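Local coordinates for endo-beta-1,2-glucanase (Talaromyces funiculosus, PDB 6IMV), which hydrolyses beta-1,2-glucan chains from within, as a fungal endo-acting glycoside hydrolase, at residues A[162-174]-A[250-262]. Numbering follows the deposited sequence.
Sequences PGLDNGELLWAVY and EGELFTWWLQFFG. With BGC (beta-D-glucopyranose), chain D; GLC (alpha-D-glucopyranose), chain B.
At the sugar-binding end of two crossing helices, Leu164 sets its CD2 branch against CB and OE2 of Glu250 beside a bound sophorose, identified by the 1.4 Å bond between BGC C1 and GLC O2. Each segment holds one of its glucose units through a carboxylate with both oxygens engaged: Asp165 OD1 accepts from BGC O4 at 2.6 Å and OD2 from O3, while Glu250 OE2 accepts from GLC O3 at 2.5 Å and OE1 from O4. A water donates to both Glu168 OE2 and Glu250 OE2, joining Glu250 to a second-shell carboxylate. Another water donates to Leu164 O and Glu250 O, linking the backbones.

The axes of helical segments 163-174 and 252-261 approach to 7.6 Å at 68°, a close crossing that fits the lack of a side chain at Gly167, whose CA lies 4.1 Å from Phe254 CA; a CB there would clash with Phe254 N. Such helix packing is consistent with the (alpha/alpha)6 barrel of this family. Beyond the glycine, Trp171 is a knob among Leu253, Trp257, Phe260 and Phe261. Its CG stands anti to the carbonyl carbon (chi1 -70°), from where NE1 reaches Leu253 O at 3.0 Å, with an N-H...O angle of 153°. That oxygen lies in the indole plane, but the donor sits above the carbonyl plane, opposite the helical bond from Trp257 N. Trp257 directs its edge at a Trp171 face, T-shaped, six-membered-ring centroids 5.2 Å apart. A leucine replacing Trp171 would probably leave Leu253 O without its second donor and Trp257's edge without an aromatic face. Leu170 CD1 makes a CH-pi contact over Trp257, 3.5 Å from its five-membered-ring centroid.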
ATOM      1  N   PRO A 162       1.072 -14.808  -5.908  1.00 12.70           N
ATOM      2  CA  PRO A 162       0.060 -14.314  -4.979  1.00 12.52           C
ATOM      3  C   PRO A 162      -0.954 -13.390  -5.666  1.00 12.83           C
ATOM      4  O   PRO A 162      -0.557 -12.450  -6.401  1.00 13.16           O
ATOM      5  CB  PRO A 162       0.936 -13.526  -3.999  1.00 12.83           C
ATOM      6  CG  PRO A 162       1.969 -12.864  -4.895  1.00 12.78           C
ATOM      7  CD  PRO A 162       2.201 -13.864  -6.019  1.00 12.88           C
ATOM      8  N   GLY A 163      -2.240 -13.664  -5.441  1.00 12.26           N
ATOM      9  CA  GLY A 163      -3.314 -12.873  -6.008  1.00 12.48           C
ATOM     10  C   GLY A 163      -3.350 -11.458  -5.434  1.00 12.32           C
ATOM     11  O   GLY A 163      -3.584 -10.495  -6.165  1.00 12.45           O
ATOM     12  N   LEU A 164      -3.110 -11.333  -4.123  1.00 12.01           N
ATOM     13  CA  LEU A 164      -3.302 -10.056  -3.426  1.00 12.14           C
ATOM     14  C   LEU A 164      -2.416  -8.967  -4.049  1.00 12.22           C
ATOM     15  O   LEU A 164      -2.901  -7.904  -4.435  1.00 12.32           O
ATOM     16  CB  LEU A 164      -3.005 -10.241  -1.941  1.00 12.05           C
ATOM     17  CG  LEU A 164      -3.308  -9.040  -1.044  1.00 12.02           C
ATOM     18  CD1 LEU A 164      -3.788  -9.511   0.322  1.00 11.86           C
ATOM     19  CD2 LEU A 164      -2.088  -8.138  -0.897  1.00 12.19           C
ATOM     20  N   ASP A 165      -1.111  -9.236  -4.121  1.00 12.12           N
ATOM     21  CA  ASP A 165      -0.144  -8.249  -4.580  1.00 12.21           C
ATOM     22  C   ASP A 165      -0.480  -7.829  -6.015  1.00 11.99           C
ATOM     23  O   ASP A 165      -0.324  -6.669  -6.376  1.00 11.57           O
ATOM     24  CB  ASP A 165       1.285  -8.788  -4.516  1.00 12.59           C
ATOM     25  CG  ASP A 165       1.659  -9.342  -3.161  1.00 12.70           C
ATOM     26  OD1 ASP A 165       1.105 -10.391  -2.803  1.00 13.06           O
ATOM     27  OD2 ASP A 165       2.491  -8.718  -2.483  1.00 13.33           O
ATOM     28  N   ASN A 166      -0.909  -8.802  -6.827  1.00 11.62           N
ATOM     29  CA  ASN A 166      -1.204  -8.568  -8.235  1.00 11.94           C
ATOM     30  C   ASN A 166      -2.476  -7.719  -8.369  1.00 11.72           C
ATOM     31  O   ASN A 166      -2.545  -6.840  -9.237  1.00 11.92           O
ATOM     32  CB  ASN A 166      -1.237  -9.885  -9.021  1.00 11.74           C
ATOM     33  CG  ASN A 166       0.171 -10.341  -9.362  1.00 11.82           C
ATOM     34  OD1 ASN A 166       0.795  -9.797 -10.268  1.00 11.25           O
ATOM     35  ND2 ASN A 166       0.706 -11.287  -8.599  1.00 11.59           N
ATOM     36  N   GLY A 167      -3.458  -7.958  -7.496  1.00 11.70           N
ATOM     37  CA  GLY A 167      -4.674  -7.133  -7.473  1.00 11.78           C
ATOM     38  C   GLY A 167      -4.345  -5.659  -7.298  1.00 11.69           C
ATOM     39  O   GLY A 167      -4.902  -4.787  -7.988  1.00 11.92           O
ATOM     40  N   GLU A 168      -3.409  -5.385  -6.385  1.00 11.19           N
ATOM     41  CA  GLU A 168      -2.947  -4.020  -6.101  1.00 10.77           C
ATOM     42  C   GLU A 168      -2.291  -3.410  -7.347  1.00 10.68           C
ATOM     43  O   GLU A 168      -2.606  -2.279  -7.709  1.00 10.30           O
ATOM     44  CB  GLU A 168      -2.001  -4.006  -4.900  1.00 10.58           C
ATOM     45  CG  GLU A 168      -2.687  -4.404  -3.604  1.00 10.54           C
ATOM     46  CD  GLU A 168      -1.777  -4.617  -2.406  1.00 10.52           C
ATOM     47  OE1 GLU A 168      -0.580  -4.861  -2.610  1.00 10.95           O
ATOM     48  OE2 GLU A 168      -2.272  -4.538  -1.277  1.00 10.50           O
ATOM     49  N   LEU A 169      -1.397  -4.159  -7.996  1.00 10.57           N
ATOM     50  CA  LEU A 169      -0.672  -3.660  -9.158  1.00 11.06           C
ATOM     51  C   LEU A 169      -1.633  -3.346 -10.312  1.00 11.50           C
ATOM     52  O   LEU A 169      -1.479  -2.329 -10.998  1.00 12.24           O
ATOM     53  CB  LEU A 169       0.373  -4.694  -9.583  1.00 11.07           C
ATOM     54  CG  LEU A 169       1.159  -4.375 -10.857  1.00 11.04           C
ATOM     55  CD1 LEU A 169       1.807  -3.001 -10.799  1.00 11.19           C
ATOM     56  CD2 LEU A 169       2.207  -5.443 -11.106  1.00 10.80           C
ATOM     57  N   LEU A 170      -2.610  -4.224 -10.547  1.00 12.06           N
ATOM     58  CA  LEU A 170      -3.442  -4.130 -11.741  1.00 12.29           C
ATOM     59  C   LEU A 170      -4.275  -2.842 -11.735  1.00 12.18           C
ATOM     60  O   LEU A 170      -4.343  -2.147 -12.761  1.00 12.11           O
ATOM     61  CB  LEU A 170      -4.308  -5.384 -11.855  1.00 12.72           C
ATOM     62  CG  LEU A 170      -3.542  -6.618 -12.317  1.00 13.24           C
ATOM     63  CD1 LEU A 170      -4.333  -7.887 -12.045  1.00 13.85           C
ATOM     64  CD2 LEU A 170      -3.185  -6.496 -13.791  1.00 13.45           C
ATOM     65  N   TRP A 171      -4.872  -2.494 -10.592  1.00 12.16           N
ATOM     66  CA  TRP A 171      -5.678  -1.261 -10.510  1.00 12.17           C
ATOM     67  C   TRP A 171      -4.757  -0.032 -10.524  1.00 11.93           C
ATOM     68  O   TRP A 171      -5.168   1.034 -10.974  1.00 11.92           O
ATOM     69  CB  TRP A 171      -6.632  -1.287  -9.308  1.00 12.04           C
ATOM     70  CG  TRP A 171      -7.744  -2.274  -9.487  1.00 12.54           C
ATOM     71  CD1 TRP A 171      -7.868  -3.485  -8.869  1.00 12.36           C
ATOM     72  CD2 TRP A 171      -8.875  -2.162 -10.376  1.00 12.50           C
ATOM     73  NE1 TRP A 171      -8.995  -4.123  -9.304  1.00 12.84           N
ATOM     74  CE2 TRP A 171      -9.635  -3.336 -10.226  1.00 12.47           C
ATOM     75  CE3 TRP A 171      -9.317  -1.187 -11.277  1.00 12.93           C
ATOM     76  CZ2 TRP A 171     -10.811  -3.564 -10.935  1.00 12.90           C
ATOM     77  CZ3 TRP A 171     -10.473  -1.411 -11.993  1.00 13.07           C
ATOM     78  CH2 TRP A 171     -11.216  -2.579 -11.812  1.00 13.27           C
ATOM     79  N   ALA A 172      -3.509  -0.178 -10.060  1.00 11.89           N
ATOM     80  CA  ALA A 172      -2.550   0.930 -10.135  1.00 12.15           C
ATOM     81  C   ALA A 172      -2.217   1.224 -11.607  1.00 12.11           C
ATOM     82  O   ALA A 172      -2.182   2.379 -12.030  1.00 11.96           O
ATOM     83  CB  ALA A 172      -1.316   0.630  -9.323  1.00 12.19           C
ATOM     84  N   VAL A 173      -1.995   0.162 -12.385  1.00 12.29           N
ATOM     85  CA  VAL A 173      -1.696   0.273 -13.818  1.00 12.36           C
ATOM     86  C   VAL A 173      -2.912   0.851 -14.555  1.00 12.48           C
ATOM     87  O   VAL A 173      -2.759   1.667 -15.452  1.00 12.70           O
ATOM     88  CB  VAL A 173      -1.229  -1.072 -14.407  1.00 12.30           C
ATOM     89  CG1 VAL A 173      -1.225  -1.062 -15.933  1.00 12.52           C
ATOM     90  CG2 VAL A 173       0.146  -1.455 -13.879  1.00 12.13           C
ATOM     91  N   TYR A 174      -4.109   0.407 -14.162  1.00 13.04           N
ATOM     92  CA  TYR A 174      -5.390   0.904 -14.684  1.00 13.30           C
ATOM     93  C   TYR A 174      -5.443   2.433 -14.523  1.00 13.95           C
ATOM     94  O   TYR A 174      -5.726   3.160 -15.492  1.00 14.70           O
ATOM     95  CB  TYR A 174      -6.518   0.169 -13.955  1.00 13.14           C
ATOM     96  CG  TYR A 174      -7.916   0.295 -14.507  1.00 13.30           C
ATOM     97  CD1 TYR A 174      -8.414  -0.637 -15.406  1.00 13.08           C
ATOM     98  CD2 TYR A 174      -8.783   1.271 -14.044  1.00 13.22           C
ATOM     99  CE1 TYR A 174      -9.721  -0.576 -15.864  1.00 13.00           C
ATOM    100  CE2 TYR A 174     -10.095   1.348 -14.493  1.00 13.54           C
ATOM    101  CZ  TYR A 174     -10.564   0.426 -15.413  1.00 13.25           C
ATOM    102  OH  TYR A 174     -11.856   0.497 -15.854  1.00 14.12           O
ATOM    103  N   GLU A 250      -6.996  -6.326   1.400  1.00 12.26           N
ATOM    104  CA  GLU A 250      -6.388  -5.851   0.145  1.00 12.17           C
ATOM    105  C   GLU A 250      -6.702  -6.802  -1.009  1.00 11.79           C
ATOM    106  O   GLU A 250      -6.738  -6.379  -2.165  1.00 11.80           O
ATOM    107  CB  GLU A 250      -4.869  -5.697   0.253  1.00 12.51           C
ATOM    108  CG  GLU A 250      -4.391  -5.085   1.554  1.00 12.57           C
ATOM    109  CD  GLU A 250      -3.944  -6.139   2.543  1.00 13.27           C
ATOM    110  OE1 GLU A 250      -4.811  -6.647   3.290  1.00 13.19           O
ATOM    111  OE2 GLU A 250      -2.739  -6.506   2.500  1.00 14.35           O
ATOM    112  N   GLY A 251      -6.942  -8.078  -0.683  1.00 11.40           N
ATOM    113  CA  GLY A 251      -7.253  -9.100  -1.660  1.00 11.36           C
ATOM    114  C   GLY A 251      -8.544  -8.831  -2.418  1.00 11.45           C
ATOM    115  O   GLY A 251      -8.769  -9.398  -3.490  1.00 11.41           O
ATOM    116  N   GLU A 252      -9.395  -7.950  -1.886  1.00 11.59           N
ATOM    117  CA  GLU A 252     -10.667  -7.640  -2.535  1.00 12.03           C
ATOM    118  C   GLU A 252     -10.442  -6.998  -3.911  1.00 11.76           C
ATOM    119  O   GLU A 252     -11.289  -7.131  -4.809  1.00 11.91           O
ATOM    120  CB  GLU A 252     -11.534  -6.755  -1.646  1.00 12.16           C
ATOM    121  CG  GLU A 252     -12.971  -6.674  -2.124  1.00 12.41           C
ATOM    122  CD  GLU A 252     -13.887  -6.077  -1.077  1.00 12.90           C
ATOM    123  OE1 GLU A 252     -14.052  -4.838  -1.082  1.00 12.77           O
ATOM    124  OE2 GLU A 252     -14.385  -6.847  -0.228  1.00 12.74           O
ATOM    125  N   LEU A 253      -9.311  -6.316  -4.087  1.00 11.65           N
ATOM    126  CA  LEU A 253      -8.969  -5.713  -5.385  1.00 11.71           C
ATOM    127  C   LEU A 253      -8.926  -6.800  -6.465  1.00 12.14           C
ATOM    128  O   LEU A 253      -9.420  -6.594  -7.581  1.00 11.80           O
ATOM    129  CB  LEU A 253      -7.634  -4.970  -5.280  1.00 11.68           C
ATOM    130  CG  LEU A 253      -7.657  -3.681  -4.458  1.00 11.83           C
ATOM    131  CD1 LEU A 253      -6.298  -3.002  -4.503  1.00 11.85           C
ATOM    132  CD2 LEU A 253      -8.748  -2.737  -4.946  1.00 12.03           C
ATOM    133  N   PHE A 254      -8.368  -7.966  -6.119  1.00 12.50           N
ATOM    134  CA  PHE A 254      -8.251  -9.041  -7.078  1.00 13.17           C
ATOM    135  C   PHE A 254      -9.628  -9.631  -7.397  1.00 13.09           C
ATOM    136  O   PHE A 254      -9.885  -9.985  -8.554  1.00 13.62           O
ATOM    137  CB  PHE A 254      -7.297 -10.142  -6.612  1.00 13.39           C
ATOM    138  CG  PHE A 254      -6.937 -11.044  -7.760  1.00 13.58           C
ATOM    139  CD1 PHE A 254      -6.031 -10.627  -8.715  1.00 13.60           C
ATOM    140  CD2 PHE A 254      -7.599 -12.244  -7.956  1.00 13.92           C
ATOM    141  CE1 PHE A 254      -5.737 -11.422  -9.812  1.00 14.03           C
ATOM    142  CE2 PHE A 254      -7.296 -13.040  -9.050  1.00 13.84           C
ATOM    143  CZ  PHE A 254      -6.372 -12.627  -9.971  1.00 13.73           C
ATOM    144  N   THR A 255     -10.499  -9.737  -6.389  1.00 12.89           N
ATOM    145  CA  THR A 255     -11.881 -10.169  -6.601  1.00 13.16           C
ATOM    146  C   THR A 255     -12.519  -9.364  -7.742  1.00 13.24           C
ATOM    147  O   THR A 255     -13.122  -9.947  -8.645  1.00 12.93           O
ATOM    148  CB  THR A 255     -12.738 -10.032  -5.339  1.00 13.10           C
ATOM    149  OG1 THR A 255     -12.098 -10.740  -4.279  1.00 13.82           O
ATOM    150  CG2 THR A 255     -14.139 -10.571  -5.519  1.00 13.03           C
ATOM    151  N   TRP A 256     -12.385  -8.035  -7.686  1.00 13.08           N
ATOM    152  CA  TRP A 256     -12.958  -7.141  -8.691  1.00 13.49           C
ATOM    153  C   TRP A 256     -12.365  -7.420 -10.075  1.00 13.87           C
ATOM    154  O   TRP A 256     -13.076  -7.297 -11.091  1.00 13.35           O
ATOM    155  CB  TRP A 256     -12.756  -5.673  -8.319  1.00 13.41           C
ATOM    156  CG  TRP A 256     -13.602  -5.197  -7.176  1.00 13.88           C
ATOM    157  CD1 TRP A 256     -13.157  -4.727  -5.976  1.00 13.65           C
ATOM    158  CD2 TRP A 256     -15.039  -5.102  -7.142  1.00 13.94           C
ATOM    159  NE1 TRP A 256     -14.217  -4.350  -5.197  1.00 14.26           N
ATOM    160  CE2 TRP A 256     -15.383  -4.560  -5.886  1.00 13.92           C
ATOM    161  CE3 TRP A 256     -16.064  -5.403  -8.048  1.00 14.11           C
ATOM    162  CZ2 TRP A 256     -16.704  -4.334  -5.509  1.00 14.05           C
ATOM    163  CZ3 TRP A 256     -17.375  -5.180  -7.679  1.00 14.25           C
ATOM    164  CH2 TRP A 256     -17.685  -4.648  -6.426  1.00 14.60           C
ATOM    165  N   TRP A 257     -11.063  -7.728 -10.114  1.00 13.95           N
ATOM    166  CA  TRP A 257     -10.391  -8.032 -11.362  1.00 14.10           C
ATOM    167  C   TRP A 257     -11.061  -9.234 -12.043  1.00 14.85           C
ATOM    168  O   TRP A 257     -11.384  -9.172 -13.244  1.00 14.62           O
ATOM    169  CB  TRP A 257      -8.891  -8.259 -11.158  1.00 14.02           C
ATOM    170  CG  TRP A 257      -8.132  -8.080 -12.433  1.00 13.84           C
ATOM    171  CD1 TRP A 257      -7.599  -9.048 -13.231  1.00 14.03           C
ATOM    172  CD2 TRP A 257      -7.894  -6.830 -13.104  1.00 13.98           C
ATOM    173  NE1 TRP A 257      -7.009  -8.485 -14.332  1.00 13.60           N
ATOM    174  CE2 TRP A 257      -7.173  -7.124 -14.279  1.00 13.72           C
ATOM    175  CE3 TRP A 257      -8.196  -5.497 -12.806  1.00 14.10           C
ATOM    176  CZ2 TRP A 257      -6.754  -6.123 -15.158  1.00 14.22           C
ATOM    177  CZ3 TRP A 257      -7.786  -4.509 -13.674  1.00 14.25           C
ATOM    178  CH2 TRP A 257      -7.077  -4.822 -14.836  1.00 14.36           C
ATOM    179  N   LEU A 258     -11.285 -10.308 -11.272  1.00 15.05           N
ATOM    180  CA  LEU A 258     -11.955 -11.503 -11.764  1.00 15.38           C
ATOM    181  C   LEU A 258     -13.377 -11.165 -12.215  1.00 15.71           C
ATOM    182  O   LEU A 258     -13.794 -11.583 -13.292  1.00 15.69           O
ATOM    183  CB  LEU A 258     -11.978 -12.584 -10.677  1.00 15.97           C
ATOM    184  CG  LEU A 258     -10.693 -13.394 -10.518  1.00 16.27           C
ATOM    185  CD1 LEU A 258     -10.767 -14.275  -9.283  1.00 16.47           C
ATOM    186  CD2 LEU A 258     -10.430 -14.233 -11.762  1.00 15.86           C
ATOM    187  N   GLN A 259     -14.118 -10.419 -11.384  1.00 15.11           N
ATOM    188  CA  GLN A 259     -15.519 -10.135 -11.684  1.00 15.19           C
ATOM    189  C   GLN A 259     -15.638  -9.374 -13.011  1.00 14.86           C
ATOM    190  O   GLN A 259     -16.421  -9.757 -13.866  1.00 16.04           O
ATOM    191  CB  GLN A 259     -16.193  -9.325 -10.582  1.00 15.48           C
ATOM    192  CG  GLN A 259     -17.528  -8.741 -11.028  1.00 15.97           C
ATOM    193  CD  GLN A 259     -18.384  -8.275  -9.880  1.00 15.90           C
ATOM    194  OE1 GLN A 259     -18.072  -8.503  -8.719  1.00 15.45           O
ATOM    195  NE2 GLN A 259     -19.495  -7.635 -10.207  1.00 16.26           N
ATOM    196  N   PHE A 260     -14.902  -8.274 -13.154  1.00 13.62           N
ATOM    197  CA  PHE A 260     -15.074  -7.411 -14.300  1.00 14.15           C
ATOM    198  C   PHE A 260     -14.438  -8.000 -15.565  1.00 14.62           C
ATOM    199  O   PHE A 260     -14.974  -7.786 -16.636  1.00 15.20           O
ATOM    200  CB  PHE A 260     -14.522  -6.015 -14.025  1.00 13.61           C
ATOM    201  CG  PHE A 260     -15.301  -5.251 -12.988  1.00 14.13           C
ATOM    202  CD1 PHE A 260     -16.680  -5.144 -13.073  1.00 14.44           C
ATOM    203  CD2 PHE A 260     -14.651  -4.626 -11.934  1.00 14.48           C
ATOM    204  CE1 PHE A 260     -17.391  -4.427 -12.122  1.00 14.84           C
ATOM    205  CE2 PHE A 260     -15.366  -3.919 -10.979  1.00 14.85           C
ATOM    206  CZ  PHE A 260     -16.736  -3.816 -11.075  1.00 14.83           C
ATOM    207  N   PHE A 261     -13.305  -8.705 -15.439  1.00 14.51           N
ATOM    208  CA  PHE A 261     -12.454  -8.997 -16.602  1.00 14.86           C
ATOM    209  C   PHE A 261     -12.132 -10.486 -16.789  1.00 15.24           C
ATOM    210  O   PHE A 261     -11.529 -10.840 -17.800  1.00 16.21           O
ATOM    211  CB  PHE A 261     -11.144  -8.220 -16.480  1.00 14.83           C
ATOM    212  CG  PHE A 261     -11.344  -6.732 -16.388  1.00 14.99           C
ATOM    213  CD1 PHE A 261     -12.024  -6.054 -17.389  1.00 14.71           C
ATOM    214  CD2 PHE A 261     -10.836  -6.010 -15.314  1.00 15.00           C
ATOM    215  CE1 PHE A 261     -12.211  -4.684 -17.308  1.00 15.05           C
ATOM    216  CE2 PHE A 261     -11.024  -4.641 -15.233  1.00 15.02           C
ATOM    217  CZ  PHE A 261     -11.715  -3.978 -16.226  1.00 15.23           C
ATOM    218  N   GLY A 262     -12.515 -11.346 -15.845  1.00 15.11           N
ATOM    219  CA  GLY A 262     -12.040 -12.713 -15.815  1.00 15.61           C
ATOM    220  C   GLY A 262     -12.830 -13.664 -16.711  1.00 16.33           C
ATOM    221  O   GLY A 262     -12.377 -14.779 -16.929  1.00 15.55           O
TER
HETATM  222  C2  BGC D   2       1.054 -10.250   1.819  1.00 17.05           C
HETATM  223  C3  BGC D   2       1.599 -10.394   0.402  1.00 17.00           C
HETATM  224  C4  BGC D   2       2.029 -11.835   0.151  1.00 16.65           C
HETATM  225  C5  BGC D   2       0.836 -12.749   0.427  1.00 17.02           C
HETATM  226  C6  BGC D   2       1.100 -14.229   0.253  1.00 16.85           C
HETATM  227  C1  BGC D   2      -0.053 -11.264   2.049  1.00 16.78           C
HETATM  228  O2  BGC D   2       0.476  -8.963   1.994  1.00 17.55           O
HETATM  229  O3  BGC D   2       2.713  -9.533   0.186  1.00 16.79           O
HETATM  230  O4  BGC D   2       2.444 -11.971  -1.199  1.00 16.26           O
HETATM  231  O5  BGC D   2       0.394 -12.578   1.767  1.00 17.18           O
HETATM  232  O6  BGC D   2       2.140 -14.615   1.121  1.00 17.90           O
HETATM  233  C1  GLC B   1      -2.360 -12.198   4.465  1.00 15.78           C
HETATM  234  C2  GLC B   1      -1.891 -11.066   3.579  1.00 16.13           C
HETATM  235  C3  GLC B   1      -2.188  -9.722   4.218  1.00 16.29           C
HETATM  236  C4  GLC B   1      -3.680  -9.602   4.474  1.00 16.20           C
HETATM  237  C5  GLC B   1      -4.128 -10.770   5.354  1.00 15.62           C
HETATM  238  C6  GLC B   1      -5.645 -10.788   5.524  1.00 15.37           C
HETATM  239  O1  GLC B   1      -1.521 -12.161   5.639  1.00 16.60           O
HETATM  240  O2  GLC B   1      -0.470 -11.197   3.420  1.00 16.46           O
HETATM  241  O3  GLC B   1      -1.771  -8.641   3.386  1.00 16.68           O
HETATM  242  O4  GLC B   1      -3.970  -8.329   5.065  1.00 15.95           O
HETATM  243  O5  GLC B   1      -3.736 -12.020   4.773  1.00 15.46           O
HETATM  244  O6  GLC B   1      -6.298 -10.956   4.262  1.00 15.25           O
HETATM  245  O   HOH W   1      -5.634  -7.647  -4.329  1.00  9.77           O
HETATM  246  O   HOH W   2      -0.831  -5.251   0.770  1.00 19.59           O